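PDB 5JSC: putative acyl-CoA dehydrogenase from Burkholderia xenovorans, which binds flavin-adenine dinucleotide and is probably a flavoprotein of the acyl-CoA dehydrogenase type, with a beta domain between two mainly helical domains. Local coordinates for residues A105-A110 against W177-G182; T263-A268 against R376-Y381; T129-R134 against A184-V189. All coordinates share one frame; numbering follows the deposited sequence.

Interaction 1 (A105-A110 against W177-G182); sequences ADFALA and WISNGG. With FAD (flavin-adenine dinucleotide), chain M.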
loop_
_atom_site.group_PDB
_atom_site.type_symbol
_atom_site.label_atom_id
_atom_site.label_comp_id
_atom_site.label_asym_id
_atom_site.label_seq_id
_atom_site.Cartn_x
_atom_site.Cartn_y
_atom_site.Cartn_z
ATOM N N ALA C 105 -26.385 -16.100 -8.644
ATOM C CA ALA C 105 -27.305 -15.375 -9.518
ATOM C C ALA C 105 -26.555 -14.425 -10.444
ATOM O O ALA C 105 -26.891 -14.303 -11.632
ATOM C CB ALA C 105 -28.327 -14.614 -8.677
ATOM N N ASP C 106 -25.537 -13.740 -9.923
ATOM C CA ASP C 106 -24.708 -12.894 -10.776
ATOM C C ASP C 106 -24.064 -13.704 -11.895
ATOM O O ASP C 106 -24.091 -13.300 -13.066
ATOM C CB ASP C 106 -23.628 -12.202 -9.952
ATOM C CG ASP C 106 -22.578 -11.560 -10.834
ATOM O OD1 ASP C 106 -22.930 -10.579 -11.518
ATOM O OD2 ASP C 106 -21.418 -12.043 -10.871
ATOM N N PHE C 107 -23.472 -14.852 -11.540
ATOM C CA PHE C 107 -22.816 -15.717 -12.518
ATOM C C PHE C 107 -23.781 -16.134 -13.621
ATOM O O PHE C 107 -23.436 -16.105 -14.810
ATOM C CB PHE C 107 -22.257 -16.943 -11.784
ATOM C CG PHE C 107 -21.476 -17.890 -12.645
ATOM C CD1 PHE C 107 -22.106 -18.946 -13.284
ATOM C CD2 PHE C 107 -20.100 -17.759 -12.768
ATOM C CE1 PHE C 107 -21.386 -19.833 -14.061
ATOM C CE2 PHE C 107 -19.367 -18.654 -13.542
ATOM C CZ PHE C 107 -20.022 -19.690 -14.184
ATOM N N ALA C 108 -25.001 -16.517 -13.245
ATOM C CA ALA C 108 -25.977 -16.974 -14.224
ATOM C C ALA C 108 -26.308 -15.873 -15.223
ATOM O O ALA C 108 -26.325 -16.105 -16.437
ATOM C CB ALA C 108 -27.237 -17.453 -13.508
ATOM N N LEU C 109 -26.585 -14.662 -14.735
ATOM C CA LEU C 109 -26.904 -13.583 -15.665
ATOM C C LEU C 109 -25.689 -13.210 -16.502
ATOM O O LEU C 109 -25.798 -13.009 -17.720
ATOM C CB LEU C 109 -27.432 -12.367 -14.911
ATOM C CG LEU C 109 -27.892 -11.227 -15.839
ATOM C CD1 LEU C 109 -29.248 -10.628 -15.421
ATOM C CD2 LEU C 109 -26.849 -10.125 -15.901
ATOM N N ALA C 110 -24.521 -13.127 -15.864
ATOM C CA ALA C 110 -23.301 -12.730 -16.560
ATOM C C ALA C 110 -23.035 -13.620 -17.764
ATOM O O ALA C 110 -22.679 -13.131 -18.846
ATOM C CB ALA C 110 -22.118 -12.784 -15.595
ATOM N N TRP C 177 -11.380 -24.015 -17.901
ATOM C CA TRP C 177 -11.985 -22.987 -17.042
ATOM C C TRP C 177 -13.270 -22.445 -17.650
ATOM O O TRP C 177 -13.590 -21.267 -17.480
ATOM C CB TRP C 177 -11.039 -21.810 -16.744
ATOM C CG TRP C 177 -9.611 -22.185 -16.449
ATOM C CD1 TRP C 177 -8.510 -21.872 -17.201
ATOM C CD2 TRP C 177 -9.134 -22.938 -15.331
ATOM N NE1 TRP C 177 -7.371 -22.396 -16.617
ATOM C CE2 TRP C 177 -7.734 -23.059 -15.473
ATOM C CE3 TRP C 177 -9.755 -23.532 -14.226
ATOM C CZ2 TRP C 177 -6.949 -23.754 -14.555
ATOM C CZ3 TRP C 177 -8.974 -24.213 -13.309
ATOM C CH2 TRP C 177 -7.587 -24.323 -13.480
ATOM N N ILE C 178 -14.015 -23.279 -18.369
ATOM C CA ILE C 178 -15.139 -22.776 -19.156
ATOM C C ILE C 178 -16.367 -22.683 -18.256
ATOM O O ILE C 178 -16.900 -23.702 -17.805
ATOM C CB ILE C 178 -15.410 -23.654 -20.384
ATOM C CG1 ILE C 178 -14.166 -23.695 -21.280
ATOM C CG2 ILE C 178 -16.622 -23.118 -21.154
ATOM C CD1 ILE C 178 -13.566 -22.323 -21.550
ATOM N N SER C 179 -16.818 -21.449 -18.001
ATOM C CA SER C 179 -18.024 -21.218 -17.219
ATOM C C SER C 179 -19.241 -21.831 -17.900
ATOM O O SER C 179 -19.404 -21.728 -19.118
ATOM C CB SER C 179 -18.236 -19.717 -17.031
ATOM O OG SER C 179 -17.216 -19.172 -16.216
ATOM N N ASN C 180 -20.120 -22.438 -17.097
ATOM C CA ASN C 180 -21.250 -23.240 -17.561
ATOM C C ASN C 180 -20.806 -24.487 -18.318
ATOM O O ASN C 180 -21.640 -25.166 -18.935
ATOM C CB ASN C 180 -22.232 -22.427 -18.432
ATOM C CG ASN C 180 -23.025 -21.419 -17.624
ATOM O OD1 ASN C 180 -23.156 -21.550 -16.403
ATOM N ND2 ASN C 180 -23.565 -20.410 -18.298
ATOM N N GLY C 181 -19.514 -24.813 -18.291
ATOM C CA GLY C 181 -19.063 -26.026 -18.941
ATOM C C GLY C 181 -19.783 -27.236 -18.385
ATOM O O GLY C 181 -19.897 -27.392 -17.166
ATOM N N GLY C 182 -20.288 -28.093 -19.268
ATOM C CA GLY C 182 -21.047 -29.247 -18.862
ATOM C C GLY C 182 -22.546 -29.041 -18.812
ATOM O O GLY C 182 -23.289 -30.028 -18.831
HETATM P PA FAD M . -1.833 -17.384 -17.159
HETATM O O1A FAD M . -2.150 -16.921 -18.531
HETATM O O2A FAD M . -0.799 -18.505 -17.021
HETATM O O5B FAD M . -1.378 -16.120 -16.311
HETATM C C5B FAD M . -0.903 -16.304 -14.963
HETATM C C4B FAD M . -0.723 -14.921 -14.394
HETATM O O4B FAD M . 0.314 -14.246 -15.128
HETATM C C3B FAD M . -1.918 -13.991 -14.552
HETATM O O3B FAD M . -2.950 -14.233 -13.592
HETATM C C2B FAD M . -1.265 -12.614 -14.415
HETATM O O2B FAD M . -1.108 -12.282 -13.035
HETATM C C1B FAD M . 0.119 -12.848 -15.047
HETATM N N9A FAD M . 0.299 -12.295 -16.385
HETATM C C8A FAD M . -0.429 -12.586 -17.509
HETATM N N7A FAD M . 0.014 -12.007 -18.597
HETATM C C5A FAD M . 1.113 -11.278 -18.159
HETATM C C6A FAD M . 2.032 -10.453 -18.832
HETATM N N6A FAD M . 1.977 -10.192 -20.143
HETATM N N1A FAD M . 3.019 -9.883 -18.104
HETATM C C2A FAD M . 3.063 -10.121 -16.786
HETATM N N3A FAD M . 2.251 -10.882 -16.044
HETATM C C4A FAD M . 1.294 -11.440 -16.797
HETATM N N1 FAD M . -12.037 -18.602 -19.605
HETATM C C2 FAD M . -12.878 -18.751 -20.676
HETATM O O2 FAD M . -12.451 -18.847 -21.839
HETATM N N3 FAD M . -14.231 -18.810 -20.469
HETATM C C4 FAD M . -14.865 -18.730 -19.245
HETATM O O4 FAD M . -16.080 -18.884 -19.163
HETATM C C4X FAD M . -13.984 -18.543 -18.129
HETATM N N5 FAD M . -14.504 -18.524 -16.933
HETATM C C5X FAD M . -13.642 -18.549 -15.848
HETATM C C6 FAD M . -14.179 -18.688 -14.570
HETATM C C7 FAD M . -13.359 -18.823 -13.456
HETATM C C7M FAD M . -13.983 -19.018 -12.098
HETATM C C8 FAD M . -11.960 -18.794 -13.621
HETATM C C8M FAD M . -11.033 -18.942 -12.439
HETATM C C9 FAD M . -11.422 -18.635 -14.893
HETATM C C9A FAD M . -12.248 -18.520 -16.007
HETATM N N10 FAD M . -11.732 -18.460 -17.320
HETATM C C10 FAD M . -12.575 -18.502 -18.403
HETATM C "C1'" FAD M . -10.277 -18.511 -17.517
HETATM C "C2'" FAD M . -9.584 -17.177 -17.259
HETATM O "O2'" FAD M . -9.902 -16.233 -18.280
HETATM C "C3'" FAD M . -8.072 -17.396 -17.220
HETATM O "O3'" FAD M . -7.823 -18.149 -16.042
HETATM C "C4'" FAD M . -7.258 -16.103 -17.191
HETATM O "O4'" FAD M . -7.330 -15.477 -18.473
HETATM C "C5'" FAD M . -5.813 -16.355 -16.812
HETATM O "O5'" FAD M . -5.274 -17.319 -17.739
HETATM P P FAD M . -4.440 -18.551 -17.087
HETATM O O1P FAD M . -5.218 -19.210 -16.001
HETATM O O2P FAD M . -3.984 -19.458 -18.189
HETATM O O3P FAD M . -3.164 -17.856 -16.429
HETATM O O HOH W 1 -25.805 -18.618 -17.707
#

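Interaction 2 (T263-A268 against R376-Y381); sequences TSVAAA and RALRIY. With FAD (flavin-adenine dinucleotide), chain M.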
loop_
_atom_site.group_PDB
_atom_site.type_symbol
_atom_site.label_atom_id
_atom_site.label_comp_id
_atom_site.label_asym_id
_atom_site.label_seq_id
_atom_site.Cartn_x
_atom_site.Cartn_y
_atom_site.Cartn_z
ATOM N N THR C 263 -16.540 -4.414 -18.081
ATOM C CA THR C 263 -17.136 -3.447 -17.161
ATOM C C THR C 263 -18.181 -4.111 -16.266
ATOM O O THR C 263 -18.344 -3.723 -15.100
ATOM C CB THR C 263 -17.752 -2.281 -17.941
ATOM O OG1 THR C 263 -16.798 -1.804 -18.898
ATOM C CG2 THR C 263 -18.118 -1.128 -17.005
ATOM N N SER C 264 -18.869 -5.134 -16.780
ATOM C CA SER C 264 -19.826 -5.862 -15.958
ATOM C C SER C 264 -19.140 -6.691 -14.874
ATOM O O SER C 264 -19.733 -6.896 -13.813
ATOM C CB SER C 264 -20.726 -6.742 -16.846
ATOM O OG SER C 264 -20.151 -8.014 -17.116
ATOM N N VAL C 265 -17.907 -7.173 -15.112
ATOM C CA VAL C 265 -17.153 -7.830 -14.040
ATOM C C VAL C 265 -16.808 -6.824 -12.961
ATOM O O VAL C 265 -16.846 -7.135 -11.763
ATOM C CB VAL C 265 -15.869 -8.494 -14.581
ATOM C CG1 VAL C 265 -15.026 -9.094 -13.432
ATOM C CG2 VAL C 265 -16.212 -9.566 -15.585
ATOM N N ALA C 266 -16.438 -5.610 -13.372
ATOM C CA ALA C 266 -16.230 -4.537 -12.409
ATOM C C ALA C 266 -17.489 -4.283 -11.598
ATOM O O ALA C 266 -17.420 -4.084 -10.380
ATOM C CB ALA C 266 -15.783 -3.270 -13.131
ATOM N N ALA C 267 -18.651 -4.304 -12.257
ATOM C CA ALA C 267 -19.908 -4.079 -11.550
ATOM C C ALA C 267 -20.198 -5.199 -10.552
ATOM O O ALA C 267 -20.660 -4.937 -9.434
ATOM C CB ALA C 267 -21.049 -3.933 -12.558
ATOM N N ALA C 268 -19.937 -6.452 -10.933
ATOM C CA ALA C 268 -20.130 -7.548 -9.984
ATOM C C ALA C 268 -19.207 -7.395 -8.783
ATOM O O ALA C 268 -19.635 -7.579 -7.636
ATOM C CB ALA C 268 -19.906 -8.902 -10.660
ATOM N N ARG C 376 -12.136 -13.744 -5.209
ATOM C CA ARG C 376 -10.747 -13.946 -5.615
ATOM C C ARG C 376 -10.625 -14.186 -7.115
ATOM O O ARG C 376 -9.704 -13.661 -7.757
ATOM C CB ARG C 376 -10.126 -15.102 -4.824
ATOM C CG ARG C 376 -8.609 -15.223 -4.997
ATOM C CD ARG C 376 -7.925 -13.913 -4.642
ATOM N NE ARG C 376 -6.491 -13.844 -4.929
ATOM C CZ ARG C 376 -5.996 -13.523 -6.125
ATOM N NH1 ARG C 376 -6.823 -13.328 -7.151
ATOM N NH2 ARG C 376 -4.681 -13.420 -6.318
ATOM N N ALA C 377 -11.572 -14.930 -7.704
ATOM C CA ALA C 377 -11.485 -15.230 -9.130
ATOM C C ALA C 377 -11.724 -14.013 -10.014
ATOM O O ALA C 377 -11.283 -14.017 -11.166
ATOM C CB ALA C 377 -12.486 -16.322 -9.519
ATOM N N LEU C 378 -12.408 -12.976 -9.517
ATOM C CA LEU C 378 -12.729 -11.850 -10.393
ATOM C C LEU C 378 -11.500 -11.021 -10.730
ATOM O O LEU C 378 -11.551 -10.218 -11.666
ATOM C CB LEU C 378 -13.810 -10.960 -9.771
ATOM C CG LEU C 378 -15.253 -11.475 -9.940
ATOM C CD1 LEU C 378 -15.532 -12.743 -9.133
ATOM C CD2 LEU C 378 -16.279 -10.402 -9.610
ATOM N N ARG C 379 -10.399 -11.204 -9.998
ATOM C CA ARG C 379 -9.131 -10.583 -10.341
ATOM C C ARG C 379 -8.373 -11.381 -11.390
ATOM O O ARG C 379 -7.289 -10.960 -11.809
ATOM C CB ARG C 379 -8.287 -10.419 -9.067
ATOM C CG ARG C 379 -8.938 -9.461 -8.049
ATOM C CD ARG C 379 -8.338 -9.622 -6.663
ATOM N NE ARG C 379 -6.878 -9.501 -6.714
ATOM C CZ ARG C 379 -6.054 -10.008 -5.799
ATOM N NH1 ARG C 379 -6.552 -10.664 -4.757
ATOM N NH2 ARG C 379 -4.736 -9.854 -5.929
ATOM N N ILE C 380 -8.943 -12.499 -11.844
ATOM C CA ILE C 380 -8.281 -13.422 -12.757
ATOM C C ILE C 380 -9.061 -13.581 -14.057
ATOM O O ILE C 380 -8.498 -13.446 -15.153
ATOM C CB ILE C 380 -8.040 -14.796 -12.088
ATOM C CG1 ILE C 380 -7.084 -14.630 -10.900
ATOM C CG2 ILE C 380 -7.485 -15.807 -13.093
ATOM C CD1 ILE C 380 -7.104 -15.778 -9.914
ATOM N N TYR C 381 -10.373 -13.822 -13.960
ATOM C CA TYR C 381 -11.101 -14.079 -15.190
ATOM C C TYR C 381 -11.478 -12.770 -15.894
ATOM O O TYR C 381 -11.398 -11.677 -15.327
ATOM C CB TYR C 381 -12.315 -14.986 -14.928
ATOM C CG TYR C 381 -13.524 -14.513 -14.120
ATOM C CD1 TYR C 381 -14.208 -13.342 -14.436
ATOM C CD2 TYR C 381 -14.058 -15.321 -13.108
ATOM C CE1 TYR C 381 -15.346 -12.958 -13.728
ATOM C CE2 TYR C 381 -15.205 -14.946 -12.406
ATOM C CZ TYR C 381 -15.844 -13.764 -12.727
ATOM O OH TYR C 381 -16.991 -13.378 -12.060
HETATM P PA FAD M . -1.833 -17.384 -17.159
HETATM O O1A FAD M . -2.150 -16.921 -18.531
HETATM O O2A FAD M . -0.799 -18.505 -17.021
HETATM O O5B FAD M . -1.378 -16.120 -16.311
HETATM C C5B FAD M . -0.903 -16.304 -14.963
HETATM C C4B FAD M . -0.723 -14.921 -14.394
HETATM O O4B FAD M . 0.314 -14.246 -15.128
HETATM C C3B FAD M . -1.918 -13.991 -14.552
HETATM O O3B FAD M . -2.950 -14.233 -13.592
HETATM C C2B FAD M . -1.265 -12.614 -14.415
HETATM O O2B FAD M . -1.108 -12.282 -13.035
HETATM C C1B FAD M . 0.119 -12.848 -15.047
HETATM N N9A FAD M . 0.299 -12.295 -16.385
HETATM C C8A FAD M . -0.429 -12.586 -17.509
HETATM N N7A FAD M . 0.014 -12.007 -18.597
HETATM C C5A FAD M . 1.113 -11.278 -18.159
HETATM C C6A FAD M . 2.032 -10.453 -18.832
HETATM N N6A FAD M . 1.977 -10.192 -20.143
HETATM N N1A FAD M . 3.019 -9.883 -18.104
HETATM C C2A FAD M . 3.063 -10.121 -16.786
HETATM N N3A FAD M . 2.251 -10.882 -16.044
HETATM C C4A FAD M . 1.294 -11.440 -16.797
HETATM N N1 FAD M . -12.037 -18.602 -19.605
HETATM C C2 FAD M . -12.878 -18.751 -20.676
HETATM O O2 FAD M . -12.451 -18.847 -21.839
HETATM N N3 FAD M . -14.231 -18.810 -20.469
HETATM C C4 FAD M . -14.865 -18.730 -19.245
HETATM O O4 FAD M . -16.080 -18.884 -19.163
HETATM C C4X FAD M . -13.984 -18.543 -18.129
HETATM N N5 FAD M . -14.504 -18.524 -16.933
HETATM C C5X FAD M . -13.642 -18.549 -15.848
HETATM C C6 FAD M . -14.179 -18.688 -14.570
HETATM C C7 FAD M . -13.359 -18.823 -13.456
HETATM C C7M FAD M . -13.983 -19.018 -12.098
HETATM C C8 FAD M . -11.960 -18.794 -13.621
HETATM C C8M FAD M . -11.033 -18.942 -12.439
HETATM C C9 FAD M . -11.422 -18.635 -14.893
HETATM C C9A FAD M . -12.248 -18.520 -16.007
HETATM N N10 FAD M . -11.732 -18.460 -17.320
HETATM C C10 FAD M . -12.575 -18.502 -18.403
HETATM C "C1'" FAD M . -10.277 -18.511 -17.517
HETATM C "C2'" FAD M . -9.584 -17.177 -17.259
HETATM O "O2'" FAD M . -9.902 -16.233 -18.280
HETATM C "C3'" FAD M . -8.072 -17.396 -17.220
HETATM O "O3'" FAD M . -7.823 -18.149 -16.042
HETATM C "C4'" FAD M . -7.258 -16.103 -17.191
HETATM O "O4'" FAD M . -7.330 -15.477 -18.473
HETATM C "C5'" FAD M . -5.813 -16.355 -16.812
HETATM O "O5'" FAD M . -5.274 -17.319 -17.739
HETATM P P FAD M . -4.440 -18.551 -17.087
HETATM O O1P FAD M . -5.218 -19.210 -16.001
HETATM O O2P FAD M . -3.984 -19.458 -18.189
HETATM O O3P FAD M . -3.164 -17.856 -16.429
#

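Interaction 3 (T129-R134 against A184-V189); sequences TRYLPR and ADFYVV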
loop_
_atom_site.group_PDB
_atom_site.type_symbol
_atom_site.label_atom_id
_atom_site.label_comp_id
_atom_site.label_asym_id
_atom_site.label_seq_id
_atom_site.Cartn_x
_atom_site.Cartn_y
_atom_site.Cartn_z
ATOM N N THR C 129 -31.098 -15.464 -35.058
ATOM C CA THR C 129 -32.439 -16.015 -34.868
ATOM C C THR C 129 -32.401 -17.316 -34.075
ATOM O O THR C 129 -33.279 -17.573 -33.241
ATOM C CB THR C 129 -33.097 -16.243 -36.231
ATOM O OG1 THR C 129 -33.204 -14.990 -36.910
ATOM C CG2 THR C 129 -34.484 -16.858 -36.083
ATOM N N ARG C 130 -31.403 -18.161 -34.332
ATOM C CA ARG C 130 -31.394 -19.479 -33.712
ATOM C C ARG C 130 -31.024 -19.405 -32.237
ATOM O O ARG C 130 -31.577 -20.150 -31.424
ATOM C CB ARG C 130 -30.442 -20.409 -34.463
ATOM C CG ARG C 130 -30.219 -21.762 -33.780
ATOM C CD ARG C 130 -29.408 -22.707 -34.661
ATOM N NE ARG C 130 -28.955 -23.897 -33.942
ATOM C CZ ARG C 130 -29.704 -24.973 -33.709
ATOM N NH1 ARG C 130 -30.961 -25.018 -34.133
ATOM N NH2 ARG C 130 -29.197 -26.004 -33.049
ATOM N N TYR C 131 -30.105 -18.516 -31.864
ATOM C CA TYR C 131 -29.545 -18.559 -30.514
ATOM C C TYR C 131 -30.020 -17.443 -29.602
ATOM O O TYR C 131 -30.278 -17.700 -28.425
ATOM C CB TYR C 131 -28.005 -18.547 -30.574
ATOM C CG TYR C 131 -27.489 -19.811 -31.213
ATOM C CD1 TYR C 131 -27.413 -20.993 -30.488
ATOM C CD2 TYR C 131 -27.124 -19.839 -32.554
ATOM C CE1 TYR C 131 -26.973 -22.166 -31.076
ATOM C CE2 TYR C 131 -26.680 -21.005 -33.151
ATOM C CZ TYR C 131 -26.609 -22.166 -32.407
ATOM O OH TYR C 131 -26.165 -23.327 -32.989
ATOM N N LEU C 132 -30.153 -16.213 -30.098
ATOM C CA LEU C 132 -30.345 -15.109 -29.163
ATOM C C LEU C 132 -31.709 -15.098 -28.475
ATOM O O LEU C 132 -31.768 -14.763 -27.284
ATOM C CB LEU C 132 -30.097 -13.772 -29.859
ATOM C CG LEU C 132 -28.636 -13.583 -30.273
ATOM C CD1 LEU C 132 -28.449 -12.196 -30.889
ATOM C CD2 LEU C 132 -27.645 -13.780 -29.093
ATOM N N PRO C 133 -32.821 -15.440 -29.142
ATOM C CA PRO C 133 -34.097 -15.428 -28.408
ATOM C C PRO C 133 -34.119 -16.393 -27.240
ATOM O O PRO C 133 -34.711 -16.080 -26.199
ATOM C CB PRO C 133 -35.122 -15.806 -29.487
ATOM C CG PRO C 133 -34.506 -15.328 -30.740
ATOM C CD PRO C 133 -33.049 -15.644 -30.585
ATOM N N ARG C 134 -33.487 -17.564 -27.386
ATOM C CA ARG C 134 -33.458 -18.539 -26.302
ATOM C C ARG C 134 -32.500 -18.117 -25.194
ATOM O O ARG C 134 -32.752 -18.401 -24.018
ATOM C CB ARG C 134 -33.065 -19.916 -26.838
ATOM N N ALA C 184 -23.975 -25.948 -20.488
ATOM C CA ALA C 184 -24.345 -25.028 -21.557
ATOM C C ALA C 184 -25.019 -25.764 -22.710
ATOM O O ALA C 184 -24.729 -26.932 -22.991
ATOM C CB ALA C 184 -23.114 -24.284 -22.083
ATOM N N ASP C 185 -25.922 -25.060 -23.397
ATOM C CA ASP C 185 -26.528 -25.588 -24.610
ATOM C C ASP C 185 -25.689 -25.320 -25.851
ATOM O O ASP C 185 -25.838 -26.027 -26.857
ATOM C CB ASP C 185 -27.932 -24.999 -24.780
ATOM C CG ASP C 185 -28.887 -25.501 -23.717
ATOM O OD1 ASP C 185 -29.205 -26.712 -23.745
ATOM O OD2 ASP C 185 -29.299 -24.711 -22.846
ATOM N N PHE C 186 -24.802 -24.335 -25.793
ATOM C CA PHE C 186 -23.864 -24.083 -26.874
ATOM C C PHE C 186 -22.669 -23.354 -26.288
ATOM O O PHE C 186 -22.750 -22.749 -25.211
ATOM C CB PHE C 186 -24.498 -23.260 -28.008
ATOM C CG PHE C 186 -24.864 -21.861 -27.599
ATOM C CD1 PHE C 186 -23.928 -20.828 -27.674
ATOM C CD2 PHE C 186 -26.136 -21.573 -27.110
ATOM C CE1 PHE C 186 -24.259 -19.535 -27.272
ATOM C CE2 PHE C 186 -26.472 -20.295 -26.723
ATOM C CZ PHE C 186 -25.534 -19.270 -26.801
ATOM N N TYR C 187 -21.567 -23.411 -27.030
ATOM C CA TYR C 187 -20.311 -22.761 -26.687
ATOM C C TYR C 187 -19.885 -21.912 -27.867
ATOM O O TYR C 187 -19.857 -22.408 -28.992
ATOM C CB TYR C 187 -19.217 -23.797 -26.382
ATOM C CG TYR C 187 -19.563 -24.708 -25.238
ATOM C CD1 TYR C 187 -20.286 -25.880 -25.446
ATOM C CD2 TYR C 187 -19.170 -24.399 -23.944
ATOM C CE1 TYR C 187 -20.613 -26.707 -24.389
ATOM C CE2 TYR C 187 -19.486 -25.220 -22.885
ATOM C CZ TYR C 187 -20.206 -26.368 -23.106
ATOM O OH TYR C 187 -20.528 -27.175 -22.032
ATOM N N VAL C 188 -19.561 -20.646 -27.624
ATOM C CA VAL C 188 -18.830 -19.865 -28.620
ATOM C C VAL C 188 -17.356 -20.227 -28.460
ATOM O O VAL C 188 -16.734 -19.910 -27.442
ATOM C CB VAL C 188 -19.058 -18.358 -28.461
ATOM C CG1 VAL C 188 -18.170 -17.592 -29.428
ATOM C CG2 VAL C 188 -20.514 -18.017 -28.725
ATOM N N VAL C 189 -16.795 -20.910 -29.458
ATOM C CA VAL C 189 -15.455 -21.493 -29.377
ATOM C C VAL C 189 -14.536 -20.736 -30.323
ATOM O O VAL C 189 -14.867 -20.552 -31.504
ATOM C CB VAL C 189 -15.467 -22.991 -29.732
ATOM C CG1 VAL C 189 -14.055 -23.586 -29.632
ATOM C CG2 VAL C 189 -16.437 -23.757 -28.839
#

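Interaction 1 (A105-A110 against W177-G182)
F107 reaches from helix 103-122 to the end of strand 168-179, where its ring meets S179 and N180. CZ of F107 lies 3.4 Å from CB of S179, an oblique approach to the ring. At the neighbouring corner, OD1 of N180 comes to CE1 of F107 at 3.4 Å, near the ring plane, so the carbonyl oxygen faces the polarised C-H edge rather than the pi cloud; ring and amide planes stand 85° apart. The ring gets there because CG is anti to the backbone N (chi1 -176°), which extends it from the helix flank. No direct hydrogen bond joins the segments. Instead one water spans them, donating to O of A108 and accepting from ND2 of N180, each at 2.9 Å; the same ND2 also bonds to O of A142, so both partners hold the amide's rotation.

S179 stands between the ring and the cofactor: CB and OG both touch the ring, while N and OG bond the flavin. Its N donates to O4 of the FAD at 2.9 Å (N-H...O angle 156°), and OG donates to N5 of the FAD at 2.9 Å. S179 and N180 are the central residues of a type II turn from I178 to G181, closed by G181 N to I178 O, which reverses the chain and presents N180 to the helix. H226 stacks on the F107 ring. The contact thus joins the N-terminal helical domain to the beta domain at the flavin. Two donors from one residue on O4 and N5 would be expected to draw electron density from that edge of the isoalloxazine.

Interaction 2 (T263-A268 against R376-Y381)
V265, on helix 250-286 of the C-terminal helical domain of this acyl-CoA dehydrogenase fold, forms a bump directed toward the loop that joins helices 367-376 and 385-405. Both its methyls rest against one corner of the Y381 ring: CG1 of V265 lies 3.9 Å from CE1 of Y381 and CG2 of V265 4.0 Å from that same CE1, the latter in the ring plane at the edge. In the other direction, CD2 of L378 settles into the shallow hollow between successive turns of the helix, 4.0 Å from O of V265 and 4.1 Å from CB of A268, which forms one wall of the hollow. S269 and F272, farther along the same helix, also touch L378.

The loop is wound tightly enough for O of A377 to accept from both I380 N and Y381 N. CA of L378 sits over the centre of one face of the Y381 ring, 4.2 Å above its plane. Chi1 of 68° places CG of Y381 between the backbone N and the carbonyl carbon, with the ring running between valine and flavin. On the side of the cofactor, CD2 of Y381 approaches C7 of the FAD to 3.6 Å.

Interaction 3 (T129-R134 against A184-V189)
Y131 and F186 form an edge-to-face aromatic pair, the tyrosine supplying the edge and the phenylalanine the face. The planes are inclined at 61°, short of a perpendicular T, and the centroids are 5.0 Å apart. CD1 of Y131 makes the closest approach, 3.7 Å from CD2 of F186; it sits over the phenylalanine ring but offset toward its rim. CE1 of Y131 follows along the side nearer the backbone, close to both CG and CB of F186.

Both side-chain conformations contribute to the approach. In F186, chi1 of 66° leaves CG flanked by N and C of its own backbone and brings the ring to the helix side, while chi2 sets which way its face looks. In Y131, CG lies beside the backbone N, and the two side chains run past one another from opposing backbones. The pair connects helix 125-136 of the N-terminal helical domain with strand 186-192 of the beta domain; I119 of helix 103-122 and V206 of the adjacent strand 202-208 each touch both rings.

Polar bonds fix the far end of the tyrosine. NE of R130 donates to OH of Y131 at 3.0 Å, with an N-H...O angle of 163° and the oxygen in the guanidinium plane. The same hydroxyl is hydrogen-bonded to D208 and Q242, while NH2 of R130 makes a salt bridge with D208. The extended arginine also lays its CG over one face of the Y131 ring, 3.7 Å above the plane and displaced toward the rim.

In the fold
Interactions 1 and 2 both touch the FAD. Their centres are 13 Å apart, and they meet where OD2 of D106 comes within 3.5 Å of CB of A268; R95 adds a further tie, bonded to both D106 and S264. Interaction 3 lies farther out, with the F186 side chain about 12 Å from the FAD and the contact's centre 23 Å from that of interaction 2. It connects to interaction 1, 14 Å away between centres, through a probable hydrogen bond of 2.9 Å between G182 N and Y187 OH. Interactions 1 and 3 alternate along the chain, both pairing N-terminal helices with beta-domain segments.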